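Lasso peptide isopeptidase AtxE2 (Asticcacaulis excentricus, PDB 5TXE) hydrolyses the isopeptide bond of the lasso peptides astexin-2 and astexin-3, recognising their threaded shape and converting them to linear peptides. Local coordinates at residues P114-A119 with P564-A569; N121-A126 with N635-K640; P215-R220 with A607-L612; P601-S606 with E629-P634. The protein carries 1 engineered substitution. All coordinates share one frame; numbering follows the deposited sequence.

Contact 1. Residues P114-A119 with P564-A569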
loop_
_atom_site.group_PDB
_atom_site.type_symbol
_atom_site.label_atom_id
_atom_site.label_comp_id
_atom_site.label_asym_id
_atom_site.label_seq_id
_atom_site.Cartn_x
_atom_site.Cartn_y
_atom_site.Cartn_z
ATOM N N PRO A 114 8.977 -8.090 -11.445
ATOM C CA PRO A 114 9.904 -7.509 -12.394
ATOM C C PRO A 114 9.567 -6.030 -12.545
ATOM O O PRO A 114 8.421 -5.678 -12.483
ATOM C CB PRO A 114 9.593 -8.230 -13.702
ATOM C CG PRO A 114 8.805 -9.438 -13.336
ATOM C CD PRO A 114 8.071 -9.072 -12.069
ATOM N N SER A 115 10.577 -5.192 -12.714
ATOM C CA SER A 115 10.426 -3.761 -13.013
ATOM C C SER A 115 11.709 -3.265 -13.665
ATOM O O SER A 115 12.812 -3.741 -13.330
ATOM C CB SER A 115 10.260 -2.920 -11.768
ATOM O OG SER A 115 9.037 -3.195 -11.097
ATOM N N TRP A 116 11.529 -2.289 -14.568
ATOM C CA TRP A 116 12.608 -1.557 -15.215
ATOM C C TRP A 116 13.491 -2.397 -16.073
ATOM O O TRP A 116 14.636 -2.008 -16.356
ATOM C CB TRP A 116 13.482 -0.892 -14.179
ATOM C CG TRP A 116 12.716 -0.107 -13.116
ATOM C CD1 TRP A 116 12.542 -0.442 -11.836
ATOM C CD2 TRP A 116 12.113 1.180 -13.284
ATOM N NE1 TRP A 116 11.844 0.551 -11.167
ATOM C CE2 TRP A 116 11.571 1.557 -12.048
ATOM C CE3 TRP A 116 11.958 2.030 -14.371
ATOM C CZ2 TRP A 116 10.891 2.768 -11.873
ATOM C CZ3 TRP A 116 11.305 3.215 -14.199
ATOM C CH2 TRP A 116 10.770 3.583 -12.963
ATOM N N GLY A 117 13.020 -3.582 -16.435
ATOM C CA GLY A 117 13.878 -4.527 -17.125
ATOM C C GLY A 117 14.682 -5.453 -16.242
ATOM O O GLY A 117 15.415 -6.341 -16.758
ATOM N N TYR A 118 14.510 -5.328 -14.927
ATOM C CA TYR A 118 15.034 -6.306 -13.995
ATOM C C TYR A 118 14.015 -7.427 -13.773
ATOM O O TYR A 118 12.812 -7.188 -13.657
ATOM C CB TYR A 118 15.369 -5.662 -12.638
ATOM C CG TYR A 118 16.422 -4.592 -12.758
ATOM C CD1 TYR A 118 17.687 -4.880 -13.286
ATOM C CD2 TYR A 118 16.159 -3.296 -12.380
ATOM C CE1 TYR A 118 18.654 -3.918 -13.410
ATOM C CE2 TYR A 118 17.142 -2.332 -12.475
ATOM C CZ TYR A 118 18.391 -2.645 -13.018
ATOM O OH TYR A 118 19.396 -1.695 -13.171
ATOM N N ALA A 119 14.511 -8.645 -13.641
ATOM C CA ALA A 119 13.640 -9.787 -13.348
ATOM C C ALA A 119 13.010 -9.746 -11.946
ATOM O O ALA A 119 11.919 -10.281 -11.714
ATOM C CB ALA A 119 14.404 -11.086 -13.542
ATOM N N PRO A 564 22.468 3.535 -13.965
ATOM C CA PRO A 564 22.133 4.193 -15.244
ATOM C C PRO A 564 20.833 3.774 -15.870
ATOM O O PRO A 564 20.205 4.564 -16.583
ATOM C CB PRO A 564 23.308 3.850 -16.154
ATOM C CG PRO A 564 24.213 2.987 -15.351
ATOM C CD PRO A 564 23.830 3.014 -13.921
ATOM N N ARG A 565 20.384 2.571 -15.565
ATOM C CA ARG A 565 19.132 2.062 -16.123
ATOM C C ARG A 565 17.897 2.785 -15.574
ATOM O O ARG A 565 17.099 3.341 -16.334
ATOM C CB ARG A 565 19.041 0.598 -15.857
ATOM C CG ARG A 565 17.714 -0.101 -16.030
ATOM C CD ARG A 565 17.150 0.100 -17.401
ATOM N NE ARG A 565 17.921 -0.607 -18.398
ATOM C CZ ARG A 565 17.801 -1.900 -18.675
ATOM N NH1 ARG A 565 16.969 -2.663 -17.990
ATOM N NH2 ARG A 565 18.550 -2.424 -19.638
ATOM N N ILE A 566 17.719 2.771 -14.263
ATOM C CA ILE A 566 16.603 3.451 -13.685
ATOM C C ILE A 566 16.711 4.969 -13.845
ATOM O O ILE A 566 15.692 5.616 -14.093
ATOM C CB ILE A 566 16.372 3.051 -12.227
ATOM C CG1 ILE A 566 15.822 1.616 -12.193
ATOM C CG2 ILE A 566 15.335 3.942 -11.559
ATOM C CD1 ILE A 566 15.907 0.983 -10.812
ATOM N N SER A 567 17.924 5.512 -13.678
ATOM C CA SER A 567 18.137 6.913 -13.880
ATOM C C SER A 567 17.628 7.378 -15.269
ATOM O O SER A 567 16.912 8.378 -15.390
ATOM C CB SER A 567 19.612 7.279 -13.719
ATOM O OG SER A 567 19.812 8.623 -14.126
ATOM N N GLY A 568 18.033 6.662 -16.297
ATOM C CA GLY A 568 17.599 6.927 -17.673
ATOM C C GLY A 568 16.087 6.787 -17.851
ATOM O O GLY A 568 15.461 7.623 -18.490
ATOM N N ALA A 569 15.487 5.773 -17.256
ATOM C CA ALA A 569 14.039 5.529 -17.412
ATOM C C ALA A 569 13.195 6.581 -16.719
ATOM O O ALA A 569 12.056 6.802 -17.104
ATOM C CB ALA A 569 13.652 4.132 -16.897
HETATM O O HOH W 1 19.237 0.971 -12.573
#
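Trp116 lays one indole face over Ile566 of helix 563-570: Ile566 CG1 stands 3.8 Å from the centroid of the five-membered ring, only 16° off its normal, a CH-pi contact; the side chains cross at about a right angle. Farther along the indole, Trp116 CZ3 meets Ala569 CB at 3.7 Å. Ile566 CG1 points away from its own carbonyl carbon (chi1 -72°), which carries Ile566 CD1 between two aromatics, 3.8 Å from Trp116 CD1 and 3.9 Å from Tyr118 CE2, the latter at the ring edge. Arg565 bends at chi2 and chi3, curling its guanidinium back to the type I' turn of Ser115-Tyr118. There Arg565 NH1 donates to Trp116 O over 2.9 Å, in the carbonyl plane and on a lone pair. The Tyr118 ring slides past the arginine in the opposite direction, Tyr118 OH lying 3.5 Å from Arg565 CB. A water bridges Tyr118 OH and Ile566 N; Glu211 O also bonds the hydroxyl. Trp116 NE1 bonds the backbone of the bound astexin, and its ring stacks on an aromatic of that peptide. Helix packing on the indole and an arginine bond to the turn carbonyl probably help to hold Trp116, important for activity, ready for the substrate.

Contact 2. Residues N121-A126 with N635-K640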
loop_
_atom_site.group_PDB
_atom_site.type_symbol
_atom_site.label_atom_id
_atom_site.label_comp_id
_atom_site.label_asym_id
_atom_site.label_seq_id
_atom_site.Cartn_x
_atom_site.Cartn_y
_atom_site.Cartn_z
ATOM N N ASN A 121 12.745 -6.587 -8.971
ATOM C CA ASN A 121 13.138 -5.297 -8.456
ATOM C C ASN A 121 13.392 -5.456 -6.943
ATOM O O ASN A 121 12.996 -6.446 -6.355
ATOM C CB ASN A 121 12.015 -4.283 -8.749
ATOM C CG ASN A 121 12.452 -2.816 -8.609
ATOM O OD1 ASN A 121 13.632 -2.479 -8.762
ATOM N ND2 ASN A 121 11.480 -1.934 -8.303
ATOM N N ALA A 122 14.020 -4.485 -6.303
ATOM C CA ALA A 122 14.072 -4.536 -4.850
ATOM C C ALA A 122 12.629 -4.603 -4.269
ATOM O O ALA A 122 11.743 -3.980 -4.787
ATOM C CB ALA A 122 14.807 -3.334 -4.304
ATOM N N PRO A 123 12.414 -5.387 -3.219
ATOM C CA PRO A 123 11.120 -5.452 -2.576
ATOM C C PRO A 123 10.688 -4.096 -2.006
ATOM O O PRO A 123 11.507 -3.383 -1.450
ATOM C CB PRO A 123 11.322 -6.409 -1.431
ATOM C CG PRO A 123 12.635 -7.047 -1.606
ATOM C CD PRO A 123 13.435 -6.225 -2.554
ATOM N N SER A 124 9.418 -3.734 -2.186
ATOM C CA SER A 124 8.903 -2.521 -1.600
ATOM C C SER A 124 8.971 -2.699 -0.085
ATOM O O SER A 124 9.105 -1.743 0.635
ATOM C CB SER A 124 7.477 -2.285 -2.063
ATOM O OG SER A 124 6.643 -3.269 -1.442
ATOM N N GLY A 125 8.852 -3.953 0.369
ATOM C CA GLY A 125 8.737 -4.306 1.780
ATOM C C GLY A 125 7.351 -4.783 2.189
ATOM O O GLY A 125 7.143 -5.279 3.315
ATOM N N ALA A 126 6.389 -4.598 1.303
ATOM C CA ALA A 126 5.048 -5.070 1.570
ATOM C C ALA A 126 5.016 -6.602 1.445
ATOM O O ALA A 126 5.702 -7.180 0.622
ATOM C CB ALA A 126 4.102 -4.482 0.547
ATOM N N ASN A 635 18.609 -4.329 7.599
ATOM C CA ASN A 635 17.834 -5.289 6.845
ATOM C C ASN A 635 16.336 -4.842 6.679
ATOM O O ASN A 635 15.411 -5.612 6.957
ATOM C CB ASN A 635 17.920 -6.665 7.514
ATOM C CG ASN A 635 17.327 -7.753 6.631
ATOM O OD1 ASN A 635 17.241 -7.579 5.435
ATOM N ND2 ASN A 635 16.836 -8.816 7.214
ATOM N N GLU A 636 16.138 -3.615 6.195
ATOM C CA GLU A 636 14.833 -3.081 6.025
ATOM C C GLU A 636 14.649 -2.624 4.588
ATOM O O GLU A 636 15.565 -2.632 3.813
ATOM C CB GLU A 636 14.607 -1.905 6.932
ATOM C CG GLU A 636 14.180 -2.282 8.325
ATOM C CD GLU A 636 12.794 -2.909 8.352
ATOM O OE1 GLU A 636 12.162 -3.003 7.288
ATOM O OE2 GLU A 636 12.362 -3.346 9.460
ATOM N N HIS A 637 13.421 -2.237 4.261
ATOM C CA HIS A 637 13.063 -1.883 2.907
ATOM C C HIS A 637 12.287 -0.555 2.948
ATOM O O HIS A 637 12.003 0.012 4.000
ATOM C CB HIS A 637 12.221 -2.996 2.278
ATOM C CG HIS A 637 12.926 -4.284 2.204
ATOM N ND1 HIS A 637 13.971 -4.489 1.337
ATOM C CD2 HIS A 637 12.853 -5.387 2.982
ATOM C CE1 HIS A 637 14.469 -5.696 1.538
ATOM N NE2 HIS A 637 13.830 -6.243 2.558
ATOM N N HIS A 638 12.015 -0.076 1.763
ATOM C CA HIS A 638 11.267 1.145 1.483
ATOM C C HIS A 638 10.051 1.276 2.372
ATOM O O HIS A 638 9.841 2.332 2.953
ATOM C CB HIS A 638 10.896 1.056 -0.015
ATOM C CG HIS A 638 10.048 2.150 -0.525
ATOM N ND1 HIS A 638 10.515 3.426 -0.673
ATOM C CD2 HIS A 638 8.773 2.152 -0.997
ATOM C CE1 HIS A 638 9.554 4.189 -1.168
ATOM N NE2 HIS A 638 8.484 3.439 -1.362
ATOM N N VAL A 639 9.306 0.193 2.536
ATOM C CA VAL A 639 8.316 0.043 3.619
ATOM C C VAL A 639 8.873 -0.978 4.643
ATOM O O VAL A 639 9.382 -2.045 4.239
ATOM C CB VAL A 639 7.012 -0.474 3.007
ATOM C CG1 VAL A 639 6.043 -0.940 4.064
ATOM C CG2 VAL A 639 6.388 0.624 2.150
ATOM N N LYS A 640 8.779 -0.684 5.937
ATOM C CA LYS A 640 9.457 -1.489 6.940
ATOM C C LYS A 640 8.618 -2.682 7.301
ATOM O O LYS A 640 7.439 -2.603 7.222
ATOM C CB LYS A 640 9.836 -0.690 8.174
ATOM C CG LYS A 640 10.837 0.396 7.879
ATOM C CD LYS A 640 11.095 1.250 9.100
ATOM C CE LYS A 640 12.115 2.340 8.835
ATOM N NZ LYS A 640 11.558 3.475 8.038
HETATM O O HOH W 2 13.128 -1.429 -0.782
#
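His637 turns its ring beside its own backbone N (chi1 -61°), under the pyrrolidine of Pro123, whereas His638 swings CG opposite its N (chi1 176°) and sends its imidazole another way. Pro123 CG lies over one face of the His637 ring, 4.3 Å from the centroid, a CH-pi contact. Ser124 O is the polar centre: Val639 N donates to it over 2.7 Å, at 162° and nearly straight in line with the carbonyl, while His638 CB closes in at 3.4 Å. Gly125, without a side chain, brings its CA to 3.4 Å from Val639 O in a CA-H...O contact. One water ties Pro123 O to His638 N. Ser124 OG accepts from Ala126 N, forming an ST turn, and also bonds the bound peptide's backbone. Because His637 ND1 pairs with Glu609, an alanine here would probably leave that carboxylate without its imidazole mate and Pro123 without a ring to cover. His638 ND1 bonds Glu610, its inferred charge-relay partner, and NE2 the peptide backbone; the side chain also lies near Ala527, the engineered replacement of the nucleophile. All this is consistent with the histidine loop of an alpha/beta-hydrolase catalytic triad, which here meets the loop between strands 100-104 and 133-134.

Contact 3. Residues P215-R220 with A607-L612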
loop_
_atom_site.group_PDB
_atom_site.type_symbol
_atom_site.label_atom_id
_atom_site.label_comp_id
_atom_site.label_asym_id
_atom_site.label_seq_id
_atom_site.Cartn_x
_atom_site.Cartn_y
_atom_site.Cartn_z
ATOM N N PRO A 215 22.860 0.858 -7.111
ATOM C CA PRO A 215 23.764 0.989 -5.982
ATOM C C PRO A 215 23.079 1.246 -4.654
ATOM O O PRO A 215 23.538 0.784 -3.575
ATOM C CB PRO A 215 24.629 2.154 -6.349
ATOM C CG PRO A 215 24.513 2.324 -7.826
ATOM C CD PRO A 215 23.238 1.669 -8.276
ATOM N N LEU A 216 21.968 1.949 -4.706
ATOM C CA LEU A 216 21.242 2.231 -3.492
ATOM C C LEU A 216 20.996 0.990 -2.688
ATOM O O LEU A 216 21.177 0.992 -1.436
ATOM C CB LEU A 216 19.896 2.912 -3.775
ATOM C CG LEU A 216 19.228 3.571 -2.558
ATOM C CD1 LEU A 216 19.978 4.801 -2.141
ATOM C CD2 LEU A 216 17.772 3.900 -2.865
ATOM N N THR A 217 20.634 -0.070 -3.389
ATOM C CA THR A 217 20.271 -1.300 -2.747
ATOM C C THR A 217 21.341 -2.379 -2.708
ATOM O O THR A 217 21.162 -3.346 -2.020
ATOM C CB THR A 217 18.992 -1.881 -3.358
ATOM O OG1 THR A 217 19.196 -2.129 -4.712
ATOM C CG2 THR A 217 17.775 -0.853 -3.250
ATOM N N GLY A 218 22.457 -2.234 -3.408
ATOM C CA GLY A 218 23.492 -3.262 -3.311
ATOM C C GLY A 218 24.507 -3.133 -4.426
ATOM O O GLY A 218 24.259 -2.493 -5.462
ATOM N N ALA A 219 25.613 -3.819 -4.225
ATOM C CA ALA A 219 26.792 -3.674 -5.051
ATOM C C ALA A 219 27.029 -4.856 -5.968
ATOM O O ALA A 219 28.162 -5.160 -6.286
ATOM C CB ALA A 219 27.986 -3.470 -4.151
ATOM N N ARG A 220 25.960 -5.508 -6.392
ATOM C CA ARG A 220 26.009 -6.638 -7.299
ATOM C C ARG A 220 25.125 -6.368 -8.494
ATOM O O ARG A 220 24.136 -5.657 -8.392
ATOM C CB ARG A 220 25.525 -7.906 -6.635
ATOM C CG ARG A 220 26.365 -8.399 -5.476
ATOM C CD ARG A 220 25.756 -9.709 -4.875
ATOM N NE ARG A 220 25.939 -10.886 -5.744
ATOM C CZ ARG A 220 27.060 -11.602 -5.812
ATOM N NH1 ARG A 220 28.127 -11.309 -5.064
ATOM N NH2 ARG A 220 27.113 -12.669 -6.601
ATOM N N ALA A 607 15.436 3.002 6.220
ATOM C CA ALA A 607 15.974 1.667 5.978
ATOM C C ALA A 607 17.416 1.771 5.531
ATOM O O ALA A 607 17.768 2.750 4.859
ATOM C CB ALA A 607 15.171 0.983 4.900
ATOM N N ASP A 608 18.259 0.818 5.939
ATOM C CA ASP A 608 19.592 0.752 5.423
ATOM C C ASP A 608 19.589 0.712 3.914
ATOM O O ASP A 608 20.470 1.256 3.254
ATOM C CB ASP A 608 20.438 -0.396 6.011
ATOM C CG ASP A 608 19.809 -1.783 5.858
ATOM O OD1 ASP A 608 18.663 -1.979 5.325
ATOM O OD2 ASP A 608 20.504 -2.725 6.313
ATOM N N GLU A 609 18.616 0.074 3.356
ATOM C CA GLU A 609 18.537 -0.047 1.900
ATOM C C GLU A 609 18.243 1.302 1.195
ATOM O O GLU A 609 18.369 1.387 -0.019
ATOM C CB GLU A 609 17.483 -1.087 1.595
ATOM C CG GLU A 609 17.277 -1.441 0.156
ATOM C CD GLU A 609 16.476 -2.744 -0.029
ATOM O OE1 GLU A 609 15.254 -2.652 -0.306
ATOM O OE2 GLU A 609 17.059 -3.847 0.123
ATOM N N GLU A 610 17.949 2.372 1.941
ATOM C CA GLU A 610 17.763 3.683 1.315
ATOM C C GLU A 610 18.636 4.747 1.885
ATOM O O GLU A 610 18.639 5.859 1.342
ATOM C CB GLU A 610 16.302 4.151 1.457
ATOM C CG GLU A 610 15.317 3.241 0.729
ATOM C CD GLU A 610 13.880 3.786 0.738
ATOM O OE1 GLU A 610 13.352 4.232 1.815
ATOM O OE2 GLU A 610 13.249 3.713 -0.339
ATOM N N TYR A 611 19.382 4.461 2.945
ATOM C CA TYR A 611 20.085 5.546 3.614
ATOM C C TYR A 611 21.159 6.226 2.808
ATOM O O TYR A 611 21.439 7.388 3.086
ATOM C CB TYR A 611 20.652 5.135 4.980
ATOM C CG TYR A 611 22.097 4.706 5.023
ATOM C CD1 TYR A 611 22.505 3.516 4.474
ATOM C CD2 TYR A 611 23.024 5.452 5.682
ATOM C CE1 TYR A 611 23.844 3.132 4.507
ATOM C CE2 TYR A 611 24.346 5.064 5.768
ATOM C CZ TYR A 611 24.760 3.910 5.168
ATOM O OH TYR A 611 26.078 3.544 5.227
ATOM N N LEU A 612 21.799 5.529 1.861
ATOM C CA LEU A 612 22.902 6.091 1.173
ATOM C C LEU A 612 22.503 7.385 0.454
ATOM O O LEU A 612 23.277 8.348 0.413
ATOM C CB LEU A 612 23.459 5.139 0.131
ATOM C CG LEU A 612 24.228 3.931 0.698
ATOM C CD1 LEU A 612 24.664 2.997 -0.409
ATOM C CD2 LEU A 612 25.415 4.416 1.470
HETATM O O HOH W 3 21.134 2.661 0.864
HETATM O O HOH W 4 19.741 -3.399 0.808
#
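Leu216 drives its branched end against the backbone of the short helix 608-611: Leu216 CG lies 3.5 Å from Glu609 O, and Leu216 CD1 lies 3.9 Å from Glu610 O. Leu216 CD1 also passes Leu612 CB at 4.2 Å, the two leucines sliding by in opposite directions. Beside them Thr217 CG2 touches Glu609 CG at 3.5 Å, methyl against methylene. With CG opposite its own N (chi1 -177°) and the chain extended beyond, Glu609 runs obliquely across the threonine. No direct hydrogen bond joins the segments. Water does: one molecule donates to Leu216 O over 2.8 Å and to Asp608 O, and accepts from Leu612 N, so it links the loop to both ends of the helical turn. The helix directly follows strand 602-607 and carries Glu610, inferred to be the acid of the charge relay, an acid placed after a strand as in alpha/beta-hydrolases. Glu610 starts away from the loop 215-220, and both its carboxylate and that of Glu609 turn to the histidine loop 635-640. Farther out, the Asp608 carboxylate accepts from Asn635 N and Glu636 N, tying the acid turn to the same loop. Thr217 OG1 bonds His214 ND1, and a backbone bond joins Leu216 to Met561.

Contact 4. Residues P601-S606 with E629-P634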
loop_
_atom_site.group_PDB
_atom_site.type_symbol
_atom_site.label_atom_id
_atom_site.label_comp_id
_atom_site.label_asym_id
_atom_site.label_seq_id
_atom_site.Cartn_x
_atom_site.Cartn_y
_atom_site.Cartn_z
ATOM N N PRO A 601 13.379 21.430 12.066
ATOM C CA PRO A 601 13.852 20.144 12.578
ATOM C C PRO A 601 13.343 18.999 11.758
ATOM O O PRO A 601 12.149 18.898 11.516
ATOM C CB PRO A 601 13.274 20.090 13.981
ATOM C CG PRO A 601 13.121 21.531 14.391
ATOM C CD PRO A 601 12.684 22.229 13.123
ATOM N N LEU A 602 14.253 18.130 11.328
ATOM C CA LEU A 602 13.900 16.994 10.495
ATOM C C LEU A 602 14.536 15.716 11.042
ATOM O O LEU A 602 15.779 15.638 11.255
ATOM C CB LEU A 602 14.437 17.241 9.122
ATOM C CG LEU A 602 14.267 16.097 8.134
ATOM C CD1 LEU A 602 12.804 15.806 7.900
ATOM C CD2 LEU A 602 14.963 16.382 6.817
ATOM N N LEU A 603 13.683 14.736 11.281
ATOM C CA LEU A 603 14.073 13.409 11.623
ATOM C C LEU A 603 13.890 12.482 10.447
ATOM O O LEU A 603 12.793 12.427 9.897
ATOM C CB LEU A 603 13.265 12.913 12.783
ATOM C CG LEU A 603 13.505 11.464 13.183
ATOM C CD1 LEU A 603 14.862 11.274 13.769
ATOM C CD2 LEU A 603 12.498 11.089 14.249
ATOM N N ILE A 604 14.945 11.738 10.073
ATOM C CA ILE A 604 14.846 10.744 8.987
ATOM C C ILE A 604 15.006 9.333 9.576
ATOM O O ILE A 604 16.036 9.017 10.196
ATOM C CB ILE A 604 15.939 10.973 7.916
ATOM C CG1 ILE A 604 15.916 12.433 7.414
ATOM C CG2 ILE A 604 15.788 10.066 6.732
ATOM C CD1 ILE A 604 17.234 12.883 6.804
ATOM N N GLN A 605 14.022 8.481 9.357
ATOM C CA GLN A 605 14.043 7.148 9.931
ATOM C C GLN A 605 14.121 6.216 8.767
ATOM O O GLN A 605 13.085 5.789 8.217
ATOM C CB GLN A 605 12.807 6.921 10.774
ATOM C CG GLN A 605 12.794 7.798 12.018
ATOM C CD GLN A 605 12.086 7.184 13.202
ATOM O OE1 GLN A 605 12.657 6.297 13.888
ATOM N NE2 GLN A 605 10.889 7.688 13.525
ATOM N N SER A 606 15.348 5.936 8.329
ATOM C CA SER A 606 15.561 5.261 7.055
ATOM C C SER A 606 15.894 3.782 7.179
ATOM O O SER A 606 16.588 3.371 8.091
ATOM C CB SER A 606 16.723 5.969 6.326
ATOM O OG SER A 606 16.940 5.457 5.034
ATOM N N GLU A 629 18.457 14.775 12.140
ATOM C CA GLU A 629 18.934 13.512 12.725
ATOM C C GLU A 629 18.486 12.410 11.792
ATOM O O GLU A 629 17.379 12.450 11.223
ATOM C CB GLU A 629 18.359 13.303 14.115
ATOM C CG GLU A 629 18.775 11.994 14.738
ATOM C CD GLU A 629 18.560 11.923 16.229
ATOM O OE1 GLU A 629 17.652 11.186 16.677
ATOM O OE2 GLU A 629 19.311 12.580 16.979
ATOM N N LEU A 630 19.373 11.432 11.627
ATOM C CA LEU A 630 19.151 10.285 10.749
ATOM C C LEU A 630 19.307 9.007 11.556
ATOM O O LEU A 630 20.293 8.817 12.302
ATOM C CB LEU A 630 20.181 10.311 9.602
ATOM C CG LEU A 630 20.379 9.069 8.724
ATOM C CD1 LEU A 630 19.108 8.754 7.948
ATOM C CD2 LEU A 630 21.462 9.264 7.702
ATOM N N ILE A 631 18.332 8.136 11.411
ATOM C CA ILE A 631 18.311 6.886 12.096
ATOM C C ILE A 631 18.372 5.845 11.035
ATOM O O ILE A 631 17.709 5.965 10.035
ATOM C CB ILE A 631 17.015 6.654 12.866
ATOM C CG1 ILE A 631 16.704 7.818 13.808
ATOM C CG2 ILE A 631 17.064 5.368 13.686
ATOM C CD1 ILE A 631 17.690 8.059 14.979
ATOM N N ILE A 632 19.150 4.784 11.252
ATOM C CA ILE A 632 19.248 3.722 10.269
ATOM C C ILE A 632 18.748 2.416 10.838
ATOM O O ILE A 632 19.163 2.036 11.927
ATOM C CB ILE A 632 20.730 3.591 9.857
ATOM C CG1 ILE A 632 21.128 4.872 9.155
ATOM C CG2 ILE A 632 20.960 2.383 8.913
ATOM C CD1 ILE A 632 22.592 5.059 9.211
ATOM N N TYR A 633 17.931 1.674 10.078
ATOM C CA TYR A 633 17.459 0.349 10.502
ATOM C C TYR A 633 18.013 -0.753 9.623
ATOM O O TYR A 633 17.876 -0.696 8.382
ATOM C CB TYR A 633 15.902 0.342 10.432
ATOM C CG TYR A 633 15.208 1.251 11.432
ATOM C CD1 TYR A 633 15.005 2.603 11.188
ATOM C CD2 TYR A 633 14.770 0.769 12.606
ATOM C CE1 TYR A 633 14.401 3.423 12.109
ATOM C CE2 TYR A 633 14.173 1.587 13.546
ATOM C CZ TYR A 633 13.984 2.911 13.294
ATOM O OH TYR A 633 13.309 3.668 14.272
ATOM N N PRO A 634 18.564 -1.815 10.223
ATOM C CA PRO A 634 19.175 -2.867 9.425
ATOM C C PRO A 634 18.208 -3.831 8.772
ATOM O O PRO A 634 17.134 -4.143 9.329
ATOM C CB PRO A 634 20.034 -3.627 10.429
ATOM C CG PRO A 634 19.278 -3.440 11.730
ATOM C CD PRO A 634 18.718 -2.047 11.654
#
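Strands 602-606 and 629-633 are the last two neighbours in the eight-stranded mixed sheet of the hydrolase domain, parallel at 11° with axes 4.7 Å apart. Five backbone bonds join them: Leu602 O and Ile604 N pair with Glu629, Ile604 O and Ser606 N with Ile631, and Ser606 O with Tyr633 N. Ile631 N to Ile604 O, at 2.7 Å, is the shortest. On the face of Leu603, Gln605 and Ile631, Leu603 CD1 packs on Ile631 CG1 at 3.9 Å, the leucine's CG lying opposite its own N (chi1 175°). On the other face Ile604 CG2 meets Leu630 CD1 at 3.8 Å, and that same methyl, CD1, lies 4.0 Å from Ser606 CB. Tyr633 lays its ring edge along the end of strand 602-606, its CD1 3.6 Å from Ser606 O. Tyr633 OH donates to Gln605 OE1 over 2.7 Å; OE1 lies near the ring plane, but the donor is tilted 30° from the amide carbonyl plane. Gln605 OE1 also takes a bond from Arg652 of helix 643-662, and its NE2 donates to Val649 O, which holds the amide's rotation. A valine in place of Tyr633 would probably deprive Gln605 OE1 of one of its two donors and open a gap beside the strand end. Glu629 forms a salt bridge with Arg677. Parallel strands joined through an intervening helix, here 615-623, make the beta-alpha-beta crossover typical of the alpha/beta-hydrolase fold.

From the N terminus, the long loop between strands 100-104 and 133-134 supplies one side of contacts 1 and 2, which touch where Ser115 and Trp116 meet Asn121. Contact 1 closes 445 residues later on helix 563-570; contact 2 spans still more chain, to the loop after strand 628-633. Contact 3 opens after both, from the loop before strand 230-235 to helix 608-611; it crosses contact 1 and lies within the span of contact 2. Contact 4 is local, follows contact 1 in series, crosses contact 3 and also falls within contact 2. Contacts 2, 3 and 4 adjoin one another, uniting loops from before the hydrolase sheet, the turns carrying the probable charge-relay residues, and the sheet edge.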